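Long-range contact in E3 19 kDa protein (Human adenovirus E serotype 4, PDB 5IRO), which probably binds MHC class I heavy chains and retains them in the endoplasmic reticulum, keeping them from the surface of the infected cell: residues A43-N48 with W66-V71. Numbering follows the deposited sequence.
Sequences AIQYKN and WYTVSV
Ala43 and Gln45 pair with Ser70 and Thr68 in an antiparallel beta ladder, and the three-residue edge strand 43-45 keeps a regular register along it. Each of the two hydrogen-bonded pairs is joined by two reciprocal hydrogen bonds: Ala43 N to Ser70 O and Ser70 N to Ala43 O, then Gln45 N to Thr68 O and Thr68 N to Gln45 O, all four at 2.9 Å. Ser70 N gives the straightest of them (170° at the hydrogen). Between these two pairs sits the non-hydrogen-bonded pair Ile44-Val69, where the CA of Val69 adds a CA-H...O contact to Ala43 O at 3.4 Å. The strand axes run 166° apart.

Side chains then divide between the two faces. On the partly exposed one, the CB atoms of Ala43 and Ser70 meet at 3.9 Å, and CB and CG of Gln45 lie alongside Thr68 OG1, the two side chains pointing the same way. The Gln45 chain bends at chi2, and its NE2 turns back to donate to Lys47 O from above the carbonyl plane. On the buried face, that of Ile44 and Val69, Ile44 has CG1 anti to the backbone N (chi1 -174°), and the second torsion then turns CD1 to the edge of the Tyr67 ring. Tyr46, beyond the strand, presents its own ring edge to Trp66 O, with CD1 3.8 Å from that oxygen.

Within this lumenal-domain fragment of E3-19K, strand 66-72 is the centre of a three-stranded antiparallel sheet, flanked by 43-45 and 78-84; Ser70 OG is hydrogen-bonded to Thr80 OG1. Ile44, Tyr46 and Tyr67 all reach Ile33 of strand 29-34, and Ile44 and Tyr46 also touch strand 54-59, so the buried face packs against the sheet formed by strands 20-24, 29-34 and 54-59.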
loop_
_atom_site.group_PDB
_atom_site.type_symbol
_atom_site.label_atom_id
_atom_site.label_comp_id
_atom_site.label_asym_id
_atom_site.label_seq_id
_atom_site.Cartn_x
_atom_site.Cartn_y
_atom_site.Cartn_z
ATOM N N ALA D 43 -14.084 26.180 -9.258
ATOM C CA ALA D 43 -13.819 24.967 -10.019
ATOM C C ALA D 43 -12.426 24.976 -10.620
ATOM O O ALA D 43 -12.007 25.963 -11.214
ATOM C CB ALA D 43 -14.866 24.799 -11.114
ATOM N N ILE D 44 -11.700 23.876 -10.458
ATOM C CA ILE D 44 -10.360 23.782 -11.019
ATOM C C ILE D 44 -10.358 22.812 -12.196
ATOM O O ILE D 44 -10.914 21.715 -12.120
ATOM C CB ILE D 44 -9.288 23.407 -9.959
ATOM C CG1 ILE D 44 -7.882 23.476 -10.564
ATOM C CG2 ILE D 44 -9.556 22.038 -9.354
ATOM C CD1 ILE D 44 -7.500 24.850 -11.056
ATOM N N GLN D 45 -9.755 23.240 -13.298
ATOM C CA GLN D 45 -9.665 22.407 -14.487
ATOM C C GLN D 45 -8.224 22.394 -14.976
ATOM O O GLN D 45 -7.556 23.425 -14.967
ATOM C CB GLN D 45 -10.602 22.948 -15.566
ATOM C CG GLN D 45 -10.336 22.455 -16.978
ATOM C CD GLN D 45 -11.420 21.526 -17.481
ATOM O OE1 GLN D 45 -12.556 21.571 -17.010
ATOM N NE2 GLN D 45 -11.079 20.685 -18.449
ATOM N N TYR D 46 -7.745 21.230 -15.400
ATOM C CA TYR D 46 -6.363 21.092 -15.842
ATOM C C TYR D 46 -6.317 20.659 -17.307
ATOM O O TYR D 46 -6.014 21.468 -18.183
ATOM C CB TYR D 46 -5.608 20.102 -14.945
ATOM C CG TYR D 46 -4.230 19.714 -15.443
ATOM C CD1 TYR D 46 -3.376 20.657 -16.004
ATOM C CD2 TYR D 46 -3.784 18.404 -15.345
ATOM C CE1 TYR D 46 -2.123 20.302 -16.461
ATOM C CE2 TYR D 46 -2.530 18.040 -15.797
ATOM C CZ TYR D 46 -1.703 18.992 -16.353
ATOM O OH TYR D 46 -0.454 18.635 -16.803
ATOM N N LYS D 47 -6.614 19.392 -17.580
ATOM C CA LYS D 47 -6.656 18.920 -18.961
ATOM C C LYS D 47 -8.090 18.897 -19.472
ATOM O O LYS D 47 -8.616 19.900 -19.960
ATOM C CB LYS D 47 -6.089 17.500 -19.058
ATOM C CG LYS D 47 -4.580 17.391 -18.880
ATOM C CD LYS D 47 -4.128 15.931 -18.876
ATOM C CE LYS D 47 -2.629 15.799 -18.634
ATOM N NZ LYS D 47 -2.220 14.388 -18.365
ATOM N N ASN D 48 -8.710 17.732 -19.340
ATOM C CA ASN D 48 -10.094 17.523 -19.723
ATOM C C ASN D 48 -10.802 16.999 -18.489
ATOM O O ASN D 48 -11.883 16.414 -18.556
ATOM C CB ASN D 48 -10.189 16.535 -20.884
ATOM C CG ASN D 48 -9.443 17.015 -22.115
ATOM O OD1 ASN D 48 -9.332 18.216 -22.356
ATOM N ND2 ASN D 48 -8.919 16.076 -22.895
ATOM N N TRP D 66 -1.088 24.918 -18.621
ATOM C CA TRP D 66 -1.979 25.949 -18.136
ATOM C C TRP D 66 -3.161 25.249 -17.483
ATOM O O TRP D 66 -3.412 24.071 -17.739
ATOM C CB TRP D 66 -2.411 26.843 -19.300
ATOM C CG TRP D 66 -3.093 26.108 -20.410
ATOM C CD1 TRP D 66 -2.545 25.732 -21.604
ATOM C CD2 TRP D 66 -4.477 25.760 -20.479
ATOM N NE1 TRP D 66 -3.490 25.110 -22.383
ATOM C CE2 TRP D 66 -4.689 25.124 -21.719
ATOM C CE3 TRP D 66 -5.558 25.903 -19.603
ATOM C CZ2 TRP D 66 -5.932 24.633 -22.101
ATOM C CZ3 TRP D 66 -6.787 25.416 -19.984
ATOM C CH2 TRP D 66 -6.966 24.791 -21.220
ATOM N N TYR D 67 -3.892 25.975 -16.648
ATOM C CA TYR D 67 -5.081 25.440 -16.002
ATOM C C TYR D 67 -6.086 26.552 -15.740
ATOM O O TYR D 67 -5.704 27.703 -15.536
ATOM C CB TYR D 67 -4.709 24.688 -14.715
ATOM C CG TYR D 67 -3.968 25.514 -13.683
ATOM C CD1 TYR D 67 -4.612 25.989 -12.549
ATOM C CD2 TYR D 67 -2.620 25.815 -13.843
ATOM C CE1 TYR D 67 -3.938 26.738 -11.604
ATOM C CE2 TYR D 67 -1.939 26.564 -12.905
ATOM C CZ TYR D 67 -2.601 27.024 -11.789
ATOM O OH TYR D 67 -1.923 27.772 -10.854
ATOM N N THR D 68 -7.369 26.205 -15.736
ATOM C CA THR D 68 -8.415 27.207 -15.589
ATOM C C THR D 68 -9.023 27.179 -14.197
ATOM O O THR D 68 -9.228 26.108 -13.617
ATOM C CB THR D 68 -9.549 27.016 -16.622
ATOM O OG1 THR D 68 -10.062 25.685 -16.547
ATOM C CG2 THR D 68 -9.045 27.277 -18.016
ATOM N N VAL D 69 -9.314 28.363 -13.670
ATOM C CA VAL D 69 -9.970 28.484 -12.376
ATOM C C VAL D 69 -11.268 29.274 -12.530
ATOM O O VAL D 69 -11.262 30.453 -12.882
ATOM C CB VAL D 69 -9.046 29.135 -11.305
ATOM C CG1 VAL D 69 -8.387 30.405 -11.831
ATOM C CG2 VAL D 69 -9.811 29.396 -10.010
ATOM N N SER D 70 -12.386 28.601 -12.284
ATOM C CA SER D 70 -13.694 29.218 -12.422
ATOM C C SER D 70 -14.097 29.755 -11.061
ATOM O O SER D 70 -14.244 28.988 -10.105
ATOM C CB SER D 70 -14.722 28.202 -12.925
ATOM O OG SER D 70 -14.274 27.546 -14.100
ATOM N N VAL D 71 -14.273 31.071 -10.977
ATOM C CA VAL D 71 -14.603 31.719 -9.710
ATOM C C VAL D 71 -15.628 32.840 -9.862
ATOM O O VAL D 71 -15.458 33.739 -10.682
ATOM C CB VAL D 71 -13.341 32.294 -9.028
ATOM C CG1 VAL D 71 -12.580 31.203 -8.303
ATOM C CG2 VAL D 71 -12.449 32.991 -10.043
#